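Local structure of short-chain dehydrogenase/reductase SDR (Burkholderia phymatum, 5IG2) at residues I136-N141 / G187-S192; A31-S36 / L248-I253. The protein binds NAD and is probably an oxidoreductase of the short-chain dehydrogenase/reductase family that acts on CH-OH groups of its substrates. All coordinates share one frame; numbering follows the deposited sequence.

In the fold
Both contacts belong to one Rossmann-type domain and dress opposite faces of its parallel sheet. Contact 1 joins the C-terminal end of helix 112-140 to the start of strand 189-194. Contact 2 joins helices 25-36 and 242-254. Their centres lie 18 Å apart. Their nearest atoms are about 5 Å apart, yet the two do not touch. Along the chain, both segments of contact 1 fall between those of contact 2. Contact 1 lies away from the annotated sites. Contact 2 is closer to the cofactor: the side chain of F250 is about 13 Å from the bound NAD and about 9 Å from that of F26, an NAD-binding residue.

Contact 1 of 2, residues I136-N141 / G187-S192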
loop_
_atom_site.group_PDB
_atom_site.type_symbol
_atom_site.label_atom_id
_atom_site.label_comp_id
_atom_site.label_asym_id
_atom_site.label_seq_id
_atom_site.Cartn_x
_atom_site.Cartn_y
_atom_site.Cartn_z
ATOM N N ILE B 136 -55.689 -1.029 37.463
ATOM C CA ILE B 136 -54.539 -0.464 38.165
ATOM C C ILE B 136 -54.349 0.993 37.768
ATOM O O ILE B 136 -54.194 1.874 38.620
ATOM C CB ILE B 136 -53.274 -1.292 37.877
ATOM C CG1 ILE B 136 -53.427 -2.717 38.405
ATOM C CG2 ILE B 136 -52.049 -0.624 38.473
ATOM C CD1 ILE B 136 -52.379 -3.670 37.854
ATOM N N MET B 137 -54.373 1.268 36.461
ATOM C CA MET B 137 -54.164 2.631 35.987
ATOM C C MET B 137 -55.282 3.557 36.444
ATOM O O MET B 137 -55.023 4.699 36.836
ATOM C CB MET B 137 -54.055 2.645 34.469
ATOM C CG MET B 137 -52.833 1.948 33.938
ATOM S SD MET B 137 -52.925 1.836 32.147
ATOM C CE MET B 137 -51.223 1.395 31.776
ATOM N N LEU B 138 -56.531 3.091 36.387
ATOM C CA LEU B 138 -57.644 3.926 36.830
ATOM C C LEU B 138 -57.530 4.262 38.316
ATOM O O LEU B 138 -57.859 5.378 38.735
ATOM C CB LEU B 138 -58.971 3.227 36.531
ATOM C CG LEU B 138 -59.302 3.090 35.043
ATOM C CD1 LEU B 138 -60.427 2.097 34.818
ATOM C CD2 LEU B 138 -59.666 4.447 34.471
ATOM N N GLY B 139 -57.058 3.316 39.128
ATOM C CA GLY B 139 -56.953 3.560 40.557
ATOM C C GLY B 139 -55.834 4.498 40.963
ATOM O O GLY B 139 -55.839 4.979 42.102
ATOM N N GLN B 140 -54.888 4.777 40.066
ATOM C CA GLN B 140 -53.745 5.614 40.419
ATOM C C GLN B 140 -54.058 7.109 40.422
ATOM O O GLN B 140 -53.312 7.874 41.044
ATOM C CB GLN B 140 -52.576 5.328 39.465
ATOM C CG GLN B 140 -51.912 3.979 39.706
ATOM C CD GLN B 140 -50.882 3.611 38.646
ATOM O OE1 GLN B 140 -50.122 2.661 38.815
ATOM N NE2 GLN B 140 -50.870 4.345 37.538
ATOM N N ASN B 141 -55.135 7.543 39.760
ATOM C CA ASN B 141 -55.447 8.969 39.603
ATOM C C ASN B 141 -54.298 9.722 38.935
ATOM O O ASN B 141 -53.974 10.854 39.297
ATOM C CB ASN B 141 -55.807 9.617 40.939
ATOM C CG ASN B 141 -57.064 9.051 41.525
ATOM O OD1 ASN B 141 -57.925 8.559 40.802
ATOM N ND2 ASN B 141 -57.183 9.111 42.843
ATOM N N GLY B 187 -61.759 9.960 33.838
ATOM C CA GLY B 187 -60.418 9.828 34.368
ATOM C C GLY B 187 -59.351 10.174 33.343
ATOM O O GLY B 187 -59.624 10.678 32.249
ATOM N N GLU B 188 -58.108 9.877 33.716
ATOM C CA GLU B 188 -56.945 10.293 32.948
ATOM C C GLU B 188 -56.280 9.158 32.187
ATOM O O GLU B 188 -55.153 9.330 31.702
ATOM C CB GLU B 188 -55.926 10.949 33.872
ATOM C CG GLU B 188 -56.313 12.325 34.356
ATOM C CD GLU B 188 -55.086 13.132 34.718
ATOM O OE1 GLU B 188 -54.314 13.496 33.794
ATOM O OE2 GLU B 188 -54.874 13.365 35.930
ATOM N N VAL B 189 -56.925 8.005 32.078
ATOM C CA VAL B 189 -56.373 6.884 31.329
ATOM C C VAL B 189 -56.927 6.941 29.912
ATOM O O VAL B 189 -58.139 7.088 29.714
ATOM C CB VAL B 189 -56.709 5.543 32.009
ATOM C CG1 VAL B 189 -56.033 4.400 31.297
ATOM C CG2 VAL B 189 -56.298 5.562 33.480
ATOM N N GLY B 190 -56.040 6.838 28.924
ATOM C CA GLY B 190 -56.435 6.870 27.527
ATOM C C GLY B 190 -55.876 5.688 26.763
ATOM O O GLY B 190 -55.270 4.801 27.368
ATOM N N CYS B 191 -56.065 5.644 25.444
ATOM C CA CYS B 191 -55.526 4.517 24.699
ATOM C C CYS B 191 -55.292 4.905 23.242
ATOM O O CYS B 191 -55.832 5.899 22.748
ATOM C CB CYS B 191 -56.446 3.298 24.815
ATOM S SG CYS B 191 -58.060 3.480 24.032
ATOM N N SER B 192 -54.458 4.111 22.567
ATOM C CA SER B 192 -54.143 4.314 21.160
ATOM C C SER B 192 -54.074 2.967 20.452
ATOM O O SER B 192 -53.871 1.918 21.069
ATOM C CB SER B 192 -52.812 5.051 20.951
ATOM O OG SER B 192 -52.815 6.344 21.544
#
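V189 meets M137 and L138 at the end of helix 112-140. The alpha carbons of V189 and L138 are 6.4 Å apart, and the valine side chain starts out toward the helix. Its CB already touches the leucine: CD2 of L138 lies 4.0 Å from V189 CB. The two branches then part. CG1 stands anti to the backbone N of V189 (chi1 -175°), which sends it along the methionine side. V189 CG1 lies 4.1 Å from M137 CB and is equally far from M137 SD. CG2, beside the backbone N, sits between the two helix side chains. V189 CG2 comes within 3.7 Å of L138 CD2 and within 3.8 Å of M137 CB. V189 CG2 also lies 3.7 Å from M137 O, a van der Waals approach to a backbone carbonyl. The methionine and leucine chains both run roughly perpendicular to the valine.

This is the helix-on-sheet packing of a Rossmann-type fold. Helix 112-140 leads into strand 144-149, which lies beside strand 189-194 in the parallel sheet. A144 connects the layers: the side chains of M137 and V189 both rest on it, and its backbone bonds to E188 and G190. M137 continues past the valine, its chain extended beyond CG, and also reaches I146. L138 is shared in another way, since W108 of a second subunit packs on it.

N141 is where the helix gives way. Its positive phi (57°) takes the backbone out of the helical path just before strand 144-149. Here the contact thins out to a loose, exposed edge. E188 OE2 is 4.3 Å from N141 O, two oxygens near each other without a bond. Elsewhere on this last turn, Q140 NE2 donates to V92 O, tying the helix end to the loop at V92.

Contact 2 of 2, residues A31-S36 / L248-I253; sequences AEKGAS and LTFEAI
The aliphatic stem of K33 lies over one face of the F250 ring, a CH-pi contact that carries most of this meeting of helices 25-36 and 242-254. K33 CG sits 3.7 Å from the centroid of the F250 ring, 20° off the ring normal. K33 CG is shifted toward the rim, with F250 CD1 nearest at 3.5 Å. K33 CB adds a second methylene against the ring, 3.8 Å from F250 CE1. Two torsions explain the pose. CG stands anti to the backbone N of K33 (chi1 -179°), and the bend at chi2 (62°) then turns the rest of the chain away. The lysine stem and the phenylalanine run antiparallel alongside one another.

Plain van der Waals packing involves G34. G34 N lies 3.8 Å from F250 CZ, so the far end of the ring rests against bare backbone. L94 of strand 94-97 also packs on F250, and the ring of F12, from a loop, meets it with the two planes tilted. The ring thus lies between the two helices and also touches the sheet at L94, on one flank of the Rossmann-type domain.

One side-chain hydrogen bond lies within helix 25-36: S36 OG donates to K33 O at 2.6 Å, folding the serine back onto the last turn.

Charge probably contributes little. K33 NZ and E251 OE2 are 6.7 Å apart, opposite in sign but not in contact. The helices therefore meet through dispersion and CH-pi attraction: methylenes serve the buried ring, while the ammonium group is carried clear of it.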
loop_
_atom_site.group_PDB
_atom_site.type_symbol
_atom_site.label_atom_id
_atom_site.label_comp_id
_atom_site.label_asym_id
_atom_site.label_seq_id
_atom_site.Cartn_x
_atom_site.Cartn_y
_atom_site.Cartn_z
ATOM N N ALA B 31 -39.000 -0.262 23.971
ATOM C CA ALA B 31 -38.192 -0.249 25.180
ATOM C C ALA B 31 -37.002 0.688 25.025
ATOM O O ALA B 31 -36.689 1.463 25.940
ATOM C CB ALA B 31 -37.751 -1.676 25.506
ATOM N N GLU B 32 -36.354 0.661 23.857
ATOM C CA GLU B 32 -35.245 1.569 23.601
ATOM C C GLU B 32 -35.704 3.017 23.642
ATOM O O GLU B 32 -35.036 3.872 24.230
ATOM C CB GLU B 32 -34.610 1.252 22.252
ATOM C CG GLU B 32 -33.897 -0.084 22.224
ATOM C CD GLU B 32 -33.485 -0.484 20.815
ATOM O OE1 GLU B 32 -34.250 -0.202 19.868
ATOM O OE2 GLU B 32 -32.398 -1.079 20.653
ATOM N N LYS B 33 -36.843 3.312 23.016
ATOM C CA LYS B 33 -37.347 4.684 23.026
ATOM C C LYS B 33 -37.739 5.106 24.439
ATOM O O LYS B 33 -37.404 6.212 24.875
ATOM C CB LYS B 33 -38.532 4.814 22.063
ATOM C CG LYS B 33 -39.132 6.208 21.978
ATOM C CD LYS B 33 -38.126 7.233 21.462
ATOM C CE LYS B 33 -38.810 8.586 21.305
ATOM N NZ LYS B 33 -37.906 9.632 20.765
ATOM N N GLY B 34 -38.434 4.226 25.171
ATOM C CA GLY B 34 -38.783 4.534 26.547
ATOM C C GLY B 34 -37.562 4.797 27.407
ATOM O O GLY B 34 -37.536 5.748 28.192
ATOM N N ALA B 35 -36.531 3.962 27.264
ATOM C CA ALA B 35 -35.288 4.199 27.995
ATOM C C ALA B 35 -34.715 5.573 27.681
ATOM O O ALA B 35 -34.297 6.297 28.590
ATOM C CB ALA B 35 -34.259 3.117 27.670
ATOM N N SER B 36 -34.694 5.959 26.399
ATOM C CA SER B 36 -34.120 7.249 26.017
ATOM C C SER B 36 -34.902 8.427 26.585
ATOM O O SER B 36 -34.356 9.530 26.681
ATOM C CB SER B 36 -34.044 7.371 24.492
ATOM O OG SER B 36 -35.330 7.507 23.914
ATOM N N LEU B 248 -42.727 7.205 15.899
ATOM C CA LEU B 248 -44.067 7.687 15.568
ATOM C C LEU B 248 -45.071 7.324 16.652
ATOM O O LEU B 248 -45.985 8.099 16.939
ATOM C CB LEU B 248 -44.517 7.124 14.219
ATOM C CG LEU B 248 -43.669 7.544 13.015
ATOM C CD1 LEU B 248 -43.888 6.556 11.876
ATOM C CD2 LEU B 248 -44.020 8.964 12.590
ATOM N N THR B 249 -44.933 6.145 17.253
ATOM C CA THR B 249 -45.880 5.739 18.290
ATOM C C THR B 249 -45.794 6.663 19.503
ATOM O O THR B 249 -46.818 7.131 20.017
ATOM C CB THR B 249 -45.624 4.281 18.676
ATOM O OG1 THR B 249 -45.875 3.456 17.537
ATOM C CG2 THR B 249 -46.522 3.836 19.832
ATOM N N PHE B 250 -44.575 6.964 19.964
ATOM C CA PHE B 250 -44.449 7.852 21.117
ATOM C C PHE B 250 -44.930 9.271 20.799
ATOM O O PHE B 250 -45.515 9.937 21.661
ATOM C CB PHE B 250 -43.005 7.851 21.620
ATOM C CG PHE B 250 -42.710 6.740 22.601
ATOM C CD1 PHE B 250 -42.501 5.441 22.159
ATOM C CD2 PHE B 250 -42.662 6.996 23.966
ATOM C CE1 PHE B 250 -42.221 4.421 23.061
ATOM C CE2 PHE B 250 -42.384 5.987 24.872
ATOM C CZ PHE B 250 -42.165 4.693 24.413
ATOM N N GLU B 251 -44.694 9.757 19.576
ATOM C CA GLU B 251 -45.264 11.046 19.195
ATOM C C GLU B 251 -46.785 11.029 19.321
ATOM O O GLU B 251 -47.385 11.990 19.822
ATOM C CB GLU B 251 -44.846 11.418 17.768
ATOM C CG GLU B 251 -43.399 11.834 17.644
ATOM C CD GLU B 251 -42.938 11.976 16.199
ATOM O OE1 GLU B 251 -43.722 11.658 15.278
ATOM O OE2 GLU B 251 -41.781 12.396 15.988
ATOM N N ALA B 252 -47.428 9.938 18.882
ATOM C CA ALA B 252 -48.881 9.854 18.991
ATOM C C ALA B 252 -49.325 9.819 20.450
ATOM O O ALA B 252 -50.296 10.489 20.826
ATOM C CB ALA B 252 -49.397 8.624 18.242
ATOM N N ILE B 253 -48.636 9.032 21.285
ATOM C CA ILE B 253 -48.965 8.984 22.711
ATOM C C ILE B 253 -48.870 10.372 23.320
ATOM O O ILE B 253 -49.737 10.788 24.100
ATOM C CB ILE B 253 -48.040 8.007 23.459
ATOM C CG1 ILE B 253 -48.166 6.576 22.930
ATOM C CG2 ILE B 253 -48.320 8.062 24.953
ATOM C CD1 ILE B 253 -47.063 5.667 23.476
#